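Long-range contacts in putative ubiquinone biosynthesis protein (Nostoc punctiforme, PDB 3MSQ), which belongs to the Coq4 superfamily and probably takes part in the biosynthesis of ubiquinone (coenzyme Q) or a related quinone: residues 16-24 against 160-168; 36-44 against 115-123. All coordinates share one frame; numbering follows the deposited sequence.

Interaction 1 (16-24 against 160-168)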
ATOM      1  N   ALA A  16       8.383  -0.998   1.822  1.00 52.00           N
ATOM      2  CA  ALA A  16       8.716  -0.779   3.233  1.00 50.85           C
ATOM      3  C   ALA A  16       8.044   0.489   3.784  1.00 55.54           C
ATOM      4  O   ALA A  16       7.615   0.507   4.949  1.00 56.07           O
ATOM      5  CB  ALA A  16      10.213  -0.693   3.397  1.00 50.10           C
ATOM      6  N   TYR A  17       7.962   1.544   2.941  1.00 49.74           N
ATOM      7  CA  TYR A  17       7.364   2.830   3.278  1.00 47.70           C
ATOM      8  C   TYR A  17       5.851   2.662   3.382  1.00 52.96           C
ATOM      9  O   TYR A  17       5.242   3.166   4.333  1.00 53.39           O
ATOM     10  CB  TYR A  17       7.780   3.883   2.234  1.00 47.41           C
ATOM     11  CG  TYR A  17       7.190   5.261   2.419  1.00 49.43           C
ATOM     12  CD1 TYR A  17       7.504   6.035   3.535  1.00 51.30           C
ATOM     13  CD2 TYR A  17       6.391   5.834   1.437  1.00 50.65           C
ATOM     14  CE1 TYR A  17       6.979   7.322   3.697  1.00 51.34           C
ATOM     15  CE2 TYR A  17       5.863   7.115   1.588  1.00 51.60           C
ATOM     16  CZ  TYR A  17       6.152   7.853   2.724  1.00 58.41           C
ATOM     17  OH  TYR A  17       5.619   9.113   2.864  1.00 62.60           O
ATOM     18  N   ILE A  18       5.250   1.924   2.422  1.00 48.27           N
ATOM     19  CA  ILE A  18       3.810   1.621   2.410  1.00 47.96           C
ATOM     20  C   ILE A  18       3.447   0.811   3.678  1.00 51.95           C
ATOM     21  O   ILE A  18       2.459   1.120   4.344  1.00 52.22           O
ATOM     22  CB  ILE A  18       3.411   0.911   1.082  1.00 50.70           C
ATOM     23  CG1 ILE A  18       3.389   1.926  -0.096  1.00 49.81           C
ATOM     24  CG2 ILE A  18       2.072   0.163   1.219  1.00 50.95           C
ATOM     25  CD1 ILE A  18       3.345   1.344  -1.486  1.00 47.68           C
ATOM     26  N   GLN A  19       4.299  -0.170   4.035  1.00 48.99           N
ATOM     27  CA  GLN A  19       4.170  -1.001   5.235  1.00 48.29           C
ATOM     28  C   GLN A  19       4.157  -0.079   6.473  1.00 53.92           C
ATOM     29  O   GLN A  19       3.217  -0.145   7.282  1.00 54.06           O
ATOM     30  CB  GLN A  19       5.330  -2.012   5.307  1.00 47.61           C
ATOM     31  CG  GLN A  19       5.319  -2.902   6.549  1.00 48.54           C
ATOM     32  CD  GLN A  19       6.644  -3.621   6.780  1.00 87.59           C
ATOM     33  OE1 GLN A  19       7.471  -3.856   5.872  1.00 81.49           O
ATOM     34  NE2 GLN A  19       6.857  -4.042   8.014  1.00 91.09           N
ATOM     35  N   PHE A  20       5.168   0.831   6.557  1.00 49.25           N
ATOM     36  CA  PHE A  20       5.335   1.782   7.636  1.00 48.77           C
ATOM     37  C   PHE A  20       4.120   2.717   7.794  1.00 53.88           C
ATOM     38  O   PHE A  20       3.593   2.849   8.906  1.00 55.02           O
ATOM     39  CB  PHE A  20       6.646   2.560   7.456  1.00 50.00           C
ATOM     40  CG  PHE A  20       7.094   3.313   8.690  1.00 51.85           C
ATOM     41  CD1 PHE A  20       7.386   2.641   9.868  1.00 55.39           C
ATOM     42  CD2 PHE A  20       7.227   4.699   8.670  1.00 54.71           C
ATOM     43  CE1 PHE A  20       7.754   3.346  11.019  1.00 56.84           C
ATOM     44  CE2 PHE A  20       7.644   5.400   9.814  1.00 57.55           C
ATOM     45  CZ  PHE A  20       7.877   4.724  10.987  1.00 55.61           C
ATOM     46  N   LEU A  21       3.648   3.322   6.686  1.00 48.78           N
ATOM     47  CA  LEU A  21       2.493   4.212   6.721  1.00 48.39           C
ATOM     48  C   LEU A  21       1.273   3.476   7.256  1.00 54.19           C
ATOM     49  O   LEU A  21       0.598   3.978   8.167  1.00 53.82           O
ATOM     50  CB  LEU A  21       2.176   4.762   5.314  1.00 47.84           C
ATOM     51  CG  LEU A  21       3.198   5.665   4.625  1.00 49.56           C
ATOM     52  CD1 LEU A  21       2.964   5.664   3.145  1.00 49.61           C
ATOM     53  CD2 LEU A  21       3.163   7.073   5.150  1.00 46.10           C
ATOM     54  N   ALA A  22       0.998   2.281   6.687  1.00 51.80           N
ATOM     55  CA  ALA A  22      -0.164   1.465   7.017  1.00 53.03           C
ATOM     56  C   ALA A  22      -0.172   0.933   8.436  1.00 60.29           C
ATOM     57  O   ALA A  22      -1.244   0.890   9.037  1.00 61.80           O
ATOM     58  CB  ALA A  22      -0.325   0.339   6.007  1.00 54.14           C
ATOM     59  N   SER A  23       1.001   0.527   8.980  1.00 58.56           N
ATOM     60  CA  SER A  23       1.077   0.014  10.352  1.00 60.45           C
ATOM     61  C   SER A  23       0.845   1.148  11.327  1.00 68.58           C
ATOM     62  O   SER A  23       0.112   0.980  12.314  1.00 71.60           O
ATOM     63  CB  SER A  23       2.404  -0.688  10.625  1.00 63.25           C
ATOM     64  OG  SER A  23       3.518   0.157  10.406  1.00 72.40           O
ATOM     65  N   SER A  24       1.365   2.342  10.975  1.00 64.62           N
ATOM     66  CA  SER A  24       1.235   3.576  11.750  1.00 64.99           C
ATOM     67  C   SER A  24      -0.171   4.172  11.745  1.00 71.96           C
ATOM     68  O   SER A  24      -0.367   5.231  12.326  1.00 73.47           O
ATOM     69  CB  SER A  24       2.245   4.609  11.273  1.00 67.28           C
ATOM     70  OG  SER A  24       3.556   4.062  11.235  1.00 77.04           O
HETATM   71  N   MSE A 160      12.454   9.659   4.666  1.00 49.89           N
HETATM   72  CA  MSE A 160      11.281   8.810   4.866  1.00 48.55           C
HETATM   73  C   MSE A 160      10.514   9.275   6.081  1.00 56.43           C
HETATM   74  O   MSE A 160       9.303   9.513   5.966  1.00 57.95           O
HETATM   75  CB  MSE A 160      11.671   7.338   5.007  1.00 49.42           C
HETATM   76  CG  MSE A 160      12.376   6.741   3.766  1.00 53.98           C
HETATM   77 SE   MSE A 160      11.432   6.954   2.064  0.75 59.33          SE
HETATM   78  CE  MSE A 160      12.571   8.182   1.265  1.00 53.48           C
ATOM     79  N   LEU A 161      11.232   9.488   7.224  1.00 52.83           N
ATOM     80  CA  LEU A 161      10.625   9.970   8.468  1.00 52.03           C
ATOM     81  C   LEU A 161      10.037  11.348   8.356  1.00 55.74           C
ATOM     82  O   LEU A 161       9.028  11.596   9.020  1.00 57.57           O
ATOM     83  CB  LEU A 161      11.531   9.828   9.697  1.00 51.50           C
ATOM     84  CG  LEU A 161      11.738   8.401  10.239  1.00 55.07           C
ATOM     85  CD1 LEU A 161      12.748   8.388  11.355  1.00 54.56           C
ATOM     86  CD2 LEU A 161      10.413   7.740  10.666  1.00 56.91           C
ATOM     87  N   LEU A 162      10.606  12.228   7.485  1.00 50.45           N
ATOM     88  CA  LEU A 162      10.043  13.566   7.253  1.00 50.32           C
ATOM     89  C   LEU A 162       8.734  13.469   6.513  1.00 54.65           C
ATOM     90  O   LEU A 162       7.742  13.952   7.051  1.00 56.43           O
ATOM     91  CB  LEU A 162      10.989  14.500   6.518  1.00 50.35           C
ATOM     92  CG  LEU A 162      11.313  15.767   7.268  1.00 54.57           C
ATOM     93  CD1 LEU A 162      12.744  15.765   7.669  1.00 55.41           C
ATOM     94  CD2 LEU A 162      11.096  16.956   6.419  1.00 55.23           C
ATOM     95  N   SER A 163       8.700  12.795   5.324  1.00 50.37           N
ATOM     96  CA  SER A 163       7.493  12.565   4.496  1.00 50.48           C
ATOM     97  C   SER A 163       6.389  11.925   5.303  1.00 54.32           C
ATOM     98  O   SER A 163       5.266  12.421   5.304  1.00 55.17           O
ATOM     99  CB  SER A 163       7.805  11.667   3.311  1.00 53.14           C
ATOM    100  OG  SER A 163       8.712  12.323   2.447  1.00 65.66           O
ATOM    101  N   PHE A 164       6.733  10.852   6.035  1.00 49.70           N
ATOM    102  CA  PHE A 164       5.846  10.104   6.925  1.00 49.17           C
ATOM    103  C   PHE A 164       5.190  11.061   7.914  1.00 51.71           C
ATOM    104  O   PHE A 164       3.956  11.093   8.004  1.00 49.89           O
ATOM    105  CB  PHE A 164       6.647   9.010   7.659  1.00 50.46           C
ATOM    106  CG  PHE A 164       5.901   8.349   8.788  1.00 52.28           C
ATOM    107  CD1 PHE A 164       5.017   7.306   8.539  1.00 55.74           C
ATOM    108  CD2 PHE A 164       6.048   8.798  10.098  1.00 54.15           C
ATOM    109  CE1 PHE A 164       4.311   6.707   9.587  1.00 57.26           C
ATOM    110  CE2 PHE A 164       5.330   8.206  11.145  1.00 57.44           C
ATOM    111  CZ  PHE A 164       4.463   7.172  10.882  1.00 56.28           C
ATOM    112  N   GLY A 165       6.042  11.831   8.609  1.00 49.09           N
ATOM    113  CA  GLY A 165       5.669  12.854   9.579  1.00 49.45           C
ATOM    114  C   GLY A 165       4.599  13.771   9.032  1.00 53.29           C
ATOM    115  O   GLY A 165       3.469  13.768   9.531  1.00 54.50           O
HETATM  116  N   MSE A 166       4.916  14.449   7.922  1.00 48.21           N
HETATM  117  CA  MSE A 166       4.021  15.374   7.224  1.00 48.65           C
HETATM  118  C   MSE A 166       2.670  14.764   6.847  1.00 52.06           C
HETATM  119  O   MSE A 166       1.641  15.381   7.115  1.00 53.32           O
HETATM  120  CB  MSE A 166       4.713  15.918   5.976  1.00 51.10           C
HETATM  121  CG  MSE A 166       5.492  17.213   6.211  1.00 57.71           C
HETATM  122 SE   MSE A 166       6.556  17.634   4.645  0.75 63.38          SE
HETATM  123  CE  MSE A 166       7.897  16.489   4.936  1.00 58.26           C
ATOM    124  N   VAL A 167       2.677  13.546   6.261  1.00 46.32           N
ATOM    125  CA  VAL A 167       1.507  12.785   5.820  1.00 45.07           C
ATOM    126  C   VAL A 167       0.617  12.354   7.015  1.00 48.62           C
ATOM    127  O   VAL A 167      -0.600  12.520   6.962  1.00 48.57           O
ATOM    128  CB  VAL A 167       1.963  11.569   4.963  1.00 47.80           C
ATOM    129  CG1 VAL A 167       0.808  10.617   4.665  1.00 48.59           C
ATOM    130  CG2 VAL A 167       2.589  12.032   3.664  1.00 46.70           C
HETATM  131  N   MSE A 168       1.221  11.773   8.069  1.00 44.17           N
HETATM  132  CA  MSE A 168       0.477  11.277   9.226  1.00 43.74           C
HETATM  133  C   MSE A 168      -0.178  12.378  10.053  1.00 50.29           C
HETATM  134  O   MSE A 168      -1.304  12.190  10.531  1.00 50.60           O
HETATM  135  CB  MSE A 168       1.340  10.351  10.078  1.00 45.15           C
HETATM  136  CG  MSE A 168       1.748   9.050   9.348  1.00 50.94           C
HETATM  137 SE   MSE A 168       0.252   7.897   8.824  0.75 58.77          SE
HETATM  138  CE  MSE A 168       0.442   8.015   7.071  1.00 53.47           C
TER

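Interaction 2 (36-44 against 115-123)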
ATOM      1  N   VAL A  36      10.341   1.183  13.266  1.00 70.80           N
ATOM      2  CA  VAL A  36      11.300   2.099  12.630  1.00 67.71           C
ATOM      3  C   VAL A  36      12.569   1.344  12.248  1.00 69.55           C
ATOM      4  O   VAL A  36      13.098   1.562  11.156  1.00 68.11           O
ATOM      5  CB  VAL A  36      11.590   3.361  13.483  1.00 70.26           C
ATOM      6  CG1 VAL A  36      12.402   4.388  12.695  1.00 68.73           C
ATOM      7  CG2 VAL A  36      10.295   3.987  13.973  1.00 70.71           C
ATOM      8  N   PHE A  37      13.029   0.431  13.130  1.00 65.66           N
ATOM      9  CA  PHE A  37      14.194  -0.397  12.874  1.00 65.09           C
ATOM     10  C   PHE A  37      13.973  -1.313  11.675  1.00 66.63           C
ATOM     11  O   PHE A  37      14.855  -1.375  10.820  1.00 68.95           O
ATOM     12  CB  PHE A  37      14.604  -1.198  14.117  1.00 68.36           C
ATOM     13  CG  PHE A  37      15.031  -0.375  15.315  1.00 70.89           C
ATOM     14  CD1 PHE A  37      15.748   0.808  15.153  1.00 73.64           C
ATOM     15  CD2 PHE A  37      14.750  -0.802  16.607  1.00 75.32           C
ATOM     16  CE1 PHE A  37      16.141   1.567  16.261  1.00 75.05           C
ATOM     17  CE2 PHE A  37      15.163  -0.059  17.716  1.00 78.87           C
ATOM     18  CZ  PHE A  37      15.862   1.119  17.534  1.00 76.18           C
ATOM     19  N   ASP A  38      12.793  -1.971  11.581  1.00 58.26           N
ATOM     20  CA  ASP A  38      12.420  -2.852  10.470  1.00 56.62           C
ATOM     21  C   ASP A  38      12.431  -2.077   9.160  1.00 55.24           C
ATOM     22  O   ASP A  38      12.884  -2.613   8.141  1.00 56.22           O
ATOM     23  CB  ASP A  38      11.011  -3.463  10.684  1.00 59.72           C
ATOM     24  CG  ASP A  38      10.838  -4.450  11.829  1.00 70.94           C
ATOM     25  OD1 ASP A  38      11.865  -4.933  12.368  1.00 73.97           O
ATOM     26  OD2 ASP A  38       9.673  -4.755  12.173  1.00 73.02           O
ATOM     27  N   PHE A  39      11.938  -0.823   9.193  1.00 47.52           N
ATOM     28  CA  PHE A  39      11.870   0.076   8.039  1.00 47.38           C
ATOM     29  C   PHE A  39      13.277   0.482   7.589  1.00 54.39           C
ATOM     30  O   PHE A  39      13.613   0.342   6.405  1.00 54.11           O
ATOM     31  CB  PHE A  39      11.013   1.312   8.366  1.00 48.44           C
ATOM     32  CG  PHE A  39      10.780   2.310   7.251  1.00 49.36           C
ATOM     33  CD1 PHE A  39      10.890   1.934   5.913  1.00 52.59           C
ATOM     34  CD2 PHE A  39      10.393   3.609   7.536  1.00 51.00           C
ATOM     35  CE1 PHE A  39      10.683   2.856   4.893  1.00 53.31           C
ATOM     36  CE2 PHE A  39      10.180   4.528   6.514  1.00 53.42           C
ATOM     37  CZ  PHE A  39      10.321   4.146   5.201  1.00 51.93           C
ATOM     38  N   GLU A  40      14.094   0.968   8.550  1.00 52.49           N
ATOM     39  CA  GLU A  40      15.483   1.378   8.375  1.00 52.06           C
ATOM     40  C   GLU A  40      16.254   0.289   7.647  1.00 54.56           C
ATOM     41  O   GLU A  40      16.974   0.584   6.696  1.00 55.27           O
ATOM     42  CB  GLU A  40      16.096   1.581   9.762  1.00 53.81           C
ATOM     43  CG  GLU A  40      16.631   2.971  10.021  1.00 68.52           C
ATOM     44  CD  GLU A  40      17.588   2.996  11.192  1.00 95.26           C
ATOM     45  OE1 GLU A  40      17.123   3.023  12.357  1.00 83.85           O
ATOM     46  OE2 GLU A  40      18.812   2.937  10.935  1.00 91.18           O
ATOM     47  N   ASP A  41      16.077  -0.970   8.094  1.00 49.50           N
ATOM     48  CA  ASP A  41      16.697  -2.184   7.548  1.00 49.40           C
ATOM     49  C   ASP A  41      16.302  -2.417   6.083  1.00 52.81           C
ATOM     50  O   ASP A  41      17.142  -2.795   5.260  1.00 51.02           O
ATOM     51  CB  ASP A  41      16.326  -3.422   8.408  1.00 51.33           C
ATOM     52  CG  ASP A  41      16.886  -3.474   9.830  1.00 62.33           C
ATOM     53  OD1 ASP A  41      17.695  -2.575  10.196  1.00 61.25           O
ATOM     54  OD2 ASP A  41      16.498  -4.394  10.586  1.00 71.82           O
ATOM     55  N   ALA A  42      15.018  -2.187   5.763  1.00 51.01           N
ATOM     56  CA  ALA A  42      14.485  -2.373   4.415  1.00 51.47           C
ATOM     57  C   ALA A  42      15.038  -1.346   3.415  1.00 57.72           C
ATOM     58  O   ALA A  42      15.002  -1.587   2.205  1.00 58.99           O
ATOM     59  CB  ALA A  42      12.982  -2.325   4.452  1.00 52.11           C
ATOM     60  N   LEU A  43      15.575  -0.214   3.919  1.00 52.59           N
ATOM     61  CA  LEU A  43      16.129   0.822   3.061  1.00 50.90           C
ATOM     62  C   LEU A  43      17.590   0.550   2.704  1.00 55.26           C
ATOM     63  O   LEU A  43      18.115   1.185   1.793  1.00 57.49           O
ATOM     64  CB  LEU A  43      15.967   2.216   3.684  1.00 49.89           C
ATOM     65  CG  LEU A  43      14.574   2.682   4.030  1.00 54.07           C
ATOM     66  CD1 LEU A  43      14.635   3.909   4.921  1.00 53.85           C
ATOM     67  CD2 LEU A  43      13.739   2.949   2.774  1.00 55.57           C
ATOM     68  N   ASP A  44      18.243  -0.395   3.389  1.00 49.88           N
ATOM     69  CA  ASP A  44      19.651  -0.740   3.138  1.00 49.57           C
ATOM     70  C   ASP A  44      19.924  -1.255   1.722  1.00 53.74           C
ATOM     71  O   ASP A  44      21.039  -1.117   1.205  1.00 53.41           O
ATOM     72  CB  ASP A  44      20.130  -1.793   4.149  1.00 51.49           C
ATOM     73  CG  ASP A  44      20.129  -1.383   5.622  1.00 64.57           C
ATOM     74  OD1 ASP A  44      19.987  -0.145   5.918  1.00 62.83           O
ATOM     75  OD2 ASP A  44      20.305  -2.280   6.476  1.00 73.70           O
ATOM     76  N   ILE A 115      27.220   0.556   5.183  1.00 46.12           N
ATOM     77  CA  ILE A 115      25.782   0.743   5.460  1.00 44.60           C
ATOM     78  C   ILE A 115      25.407   0.218   6.880  1.00 48.15           C
ATOM     79  O   ILE A 115      24.748   0.936   7.638  1.00 46.60           O
ATOM     80  CB  ILE A 115      24.907   0.155   4.322  1.00 47.20           C
ATOM     81  CG1 ILE A 115      24.997   1.050   3.074  1.00 47.04           C
ATOM     82  CG2 ILE A 115      23.452  -0.076   4.766  1.00 43.95           C
ATOM     83  CD1 ILE A 115      24.545   0.399   1.761  1.00 47.09           C
ATOM     84  N   SER A 116      25.879  -1.003   7.254  1.00 45.10           N
ATOM     85  CA  SER A 116      25.639  -1.536   8.596  1.00 44.31           C
ATOM     86  C   SER A 116      26.392  -0.689   9.633  1.00 48.56           C
ATOM     87  O   SER A 116      25.893  -0.489  10.747  1.00 49.30           O
ATOM     88  CB  SER A 116      25.981  -3.019   8.694  1.00 45.64           C
ATOM     89  OG  SER A 116      27.244  -3.313   8.129  1.00 54.54           O
ATOM     90  N   TYR A 117      27.551  -0.122   9.232  1.00 43.02           N
ATOM     91  CA  TYR A 117      28.262   0.786  10.116  1.00 42.42           C
ATOM     92  C   TYR A 117      27.426   2.076  10.414  1.00 47.38           C
ATOM     93  O   TYR A 117      27.220   2.421  11.571  1.00 47.84           O
ATOM     94  CB  TYR A 117      29.659   1.153   9.585  1.00 42.59           C
ATOM     95  CG  TYR A 117      30.255   2.277  10.404  1.00 43.75           C
ATOM     96  CD1 TYR A 117      30.419   2.150  11.780  1.00 45.89           C
ATOM     97  CD2 TYR A 117      30.550   3.504   9.826  1.00 44.49           C
ATOM     98  CE1 TYR A 117      30.854   3.216  12.560  1.00 46.25           C
ATOM     99  CE2 TYR A 117      31.048   4.560  10.588  1.00 45.45           C
ATOM    100  CZ  TYR A 117      31.194   4.412  11.958  1.00 50.78           C
ATOM    101  OH  TYR A 117      31.645   5.448  12.736  1.00 51.30           O
ATOM    102  N   LEU A 118      26.994   2.793   9.378  1.00 44.16           N
ATOM    103  CA  LEU A 118      26.225   4.030   9.521  1.00 43.84           C
ATOM    104  C   LEU A 118      24.948   3.814  10.313  1.00 48.32           C
ATOM    105  O   LEU A 118      24.561   4.686  11.073  1.00 47.33           O
ATOM    106  CB  LEU A 118      25.919   4.622   8.143  1.00 43.78           C
ATOM    107  CG  LEU A 118      25.124   5.925   8.089  1.00 46.68           C
ATOM    108  CD1 LEU A 118      25.826   7.045   8.821  1.00 46.22           C
ATOM    109  CD2 LEU A 118      24.807   6.306   6.646  1.00 47.92           C
ATOM    110  N   LYS A 119      24.327   2.635  10.164  1.00 46.31           N
ATOM    111  CA  LYS A 119      23.117   2.253  10.884  1.00 46.02           C
ATOM    112  C   LYS A 119      23.429   2.204  12.376  1.00 50.24           C
ATOM    113  O   LYS A 119      22.700   2.804  13.164  1.00 48.82           O
ATOM    114  CB  LYS A 119      22.651   0.884  10.377  1.00 49.04           C
ATOM    115  CG  LYS A 119      21.200   0.554  10.662  1.00 48.31           C
ATOM    116  CD  LYS A 119      20.643  -0.398   9.610  1.00 45.64           C
ATOM    117  CE  LYS A 119      20.929  -1.803   9.942  1.00 52.37           C
ATOM    118  NZ  LYS A 119      20.227  -2.706   9.023  1.00 70.73           N
HETATM  119  N   MSE A 120      24.550   1.536  12.749  1.00 48.70           N
HETATM  120  CA  MSE A 120      24.989   1.408  14.138  1.00 49.49           C
HETATM  121  C   MSE A 120      25.410   2.747  14.702  1.00 53.20           C
HETATM  122  O   MSE A 120      24.917   3.103  15.767  1.00 54.03           O
HETATM  123  CB  MSE A 120      26.057   0.324  14.313  1.00 52.56           C
HETATM  124  CG  MSE A 120      25.502  -1.097  14.094  1.00 60.70           C
HETATM  125 SE   MSE A 120      23.935  -1.496  15.185  0.75 69.19          SE
HETATM  126  CE  MSE A 120      24.994  -1.712  16.880  1.00 66.77           C
ATOM    127  N   LEU A 121      26.201   3.546  13.951  1.00 48.22           N
ATOM    128  CA  LEU A 121      26.592   4.881  14.413  1.00 48.25           C
ATOM    129  C   LEU A 121      25.343   5.745  14.752  1.00 58.32           C
ATOM    130  O   LEU A 121      25.269   6.376  15.809  1.00 58.80           O
ATOM    131  CB  LEU A 121      27.497   5.580  13.386  1.00 46.92           C
ATOM    132  CG  LEU A 121      27.939   7.003  13.743  1.00 49.87           C
ATOM    133  CD1 LEU A 121      28.830   7.010  14.938  1.00 50.55           C
ATOM    134  CD2 LEU A 121      28.590   7.703  12.570  1.00 49.93           C
ATOM    135  N   TRP A 122      24.362   5.712  13.858  1.00 58.04           N
ATOM    136  CA  TRP A 122      23.098   6.419  13.948  1.00 59.82           C
ATOM    137  C   TRP A 122      22.320   6.008  15.216  1.00 59.52           C
ATOM    138  O   TRP A 122      21.955   6.873  16.011  1.00 56.56           O
ATOM    139  CB  TRP A 122      22.295   6.131  12.654  1.00 60.59           C
ATOM    140  CG  TRP A 122      20.854   6.516  12.684  1.00 63.02           C
ATOM    141  CD1 TRP A 122      19.770   5.676  12.703  1.00 66.07           C
ATOM    142  CD2 TRP A 122      20.337   7.850  12.679  1.00 63.41           C
ATOM    143  NE1 TRP A 122      18.607   6.411  12.743  1.00 66.14           N
ATOM    144  CE2 TRP A 122      18.926   7.752  12.712  1.00 67.74           C
ATOM    145  CE3 TRP A 122      20.934   9.124  12.636  1.00 64.85           C
ATOM    146  CZ2 TRP A 122      18.103   8.887  12.702  1.00 67.23           C
ATOM    147  CZ3 TRP A 122      20.119  10.246  12.649  1.00 66.71           C
ATOM    148  CH2 TRP A 122      18.724  10.123  12.673  1.00 67.49           C
ATOM    149  N   ARG A 123      22.099   4.687  15.402  1.00 53.87           N
ATOM    150  CA  ARG A 123      21.364   4.133  16.531  1.00 52.41           C
ATOM    151  C   ARG A 123      22.049   4.385  17.873  1.00 57.38           C
ATOM    152  O   ARG A 123      21.377   4.750  18.829  1.00 57.22           O
ATOM    153  CB  ARG A 123      21.080   2.652  16.309  1.00 50.07           C
ATOM    154  CG  ARG A 123      20.094   2.375  15.180  1.00 45.32           C
ATOM    155  CD  ARG A 123      19.817   0.885  14.993  1.00 45.70           C
ATOM    156  NE  ARG A 123      18.943   0.682  13.837  1.00 58.79           N
ATOM    157  CZ  ARG A 123      18.572  -0.495  13.347  1.00 72.72           C
ATOM    158  NH1 ARG A 123      18.993  -1.620  13.909  1.00 57.14           N
ATOM    159  NH2 ARG A 123      17.777  -0.556  12.288  1.00 61.58           N
TER

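Interaction 1 (16-24 against 160-168)
The knob-into-hole packing of Y17 among M160, S163, F164 and V167 joins helix 11-23 to helix 156-172, a helix predicted to be transmembrane. The short helical segments cross at -37°, with their axes 11.0 Å apart. The Y17 side chain reaches across because CG stands anti to the backbone N (chi1 178°). Its OH comes to 3.4 Å from S163 CB. The selenium of M160 lies obliquely to the Y17 ring in a Met-aromatic contact, 4.8 Å from the ring centroid. One turn on, F20 lays CE2 over the centre of one face of the F164 ring. The two rings are oblique, with centroids 4.4 Å apart and planes at 43°. M168 CG covers the opposite face near the rim, and S24 CB sits at the ring edge. L21 CD2 meets M168 CE at 3.5 Å. S24 OG turns back to its own helix and donates to F20 O (2.6 Å), which S24 N reaches from the other face of the carbonyl plane. Y17 OH bonds to Y17 OH of the second subunit. No hydrogen bond links the two segments, so shape and apolar contact hold them, and the polar end of Y17 serves the subunit interface.

Interaction 2 (36-44 against 115-123)
D41 OD1 is gripped by two cations, K119 NZ at 2.8 Å and R123 NH2 at 2.9 Å. They approach from opposite faces of the carboxylate plane. This is the centre of a salt-bridge network between two roughly antiparallel helices, 32-42 and 114-133, whose short segments run at 153° to each other. E40, D41 and D44 supply the acids, D44 from just after the first helix, and K119 and R123 supply the bases. K119 CG is anti to the backbone N (chi1 -160°) and the chain bends at chi3, which brings NZ between D41 and D44. NZ meets D44 OD2 at 2.6 Å on the syn lone pair. I115 CG2 packs alongside the D44 carboxylate.

R123 is extended from CG to NE, and its guanidinium is sandwiched. F37 CD1 lies over one face near the rim, and K119 CG lies over the other. The F37 ring is tilted 47° from the guanidinium plane. R123 NE gives a weak bond to E40 OE1, 3.3 Å long. The E40 carboxylate stands almost perpendicular to the guanidinium. R123 NH1 bonds to K107 O, which ties a nearby loop to the helix pair. Were R123 an alanine, E40 OE1 would probably lose its salt-bridge partner, D41 OD1 would lose one of its two cations, and the space beside the F37 ring would open. The nearby charges are likely to favour the ionised carboxylates. The other E40 oxygen, OE2, rests 3.4 Å from W122 CD1, with the carboxylate nearly perpendicular to the indole.

How the interactions relate
From the N terminus, helix 11-23 comes first and helix 32-42 follows it. Helix 32-42 then pairs with helix 114-133, so interaction 2 closes a loop of 70 residues between its segments. The chain goes on to helix 156-172, which returns to helix 11-23 and closes the longer loop of interaction 1, with 135 residues between its segments. The smaller loop lies wholly within the larger. The contact centres are about 16 Å apart, yet their segments touch. F39 of 36-44 stacks on F20 and also packs on M160, while A42 meets A16. Helix 32-42 thus connects the apolar pairing of interaction 1 to the charged pairing of interaction 2.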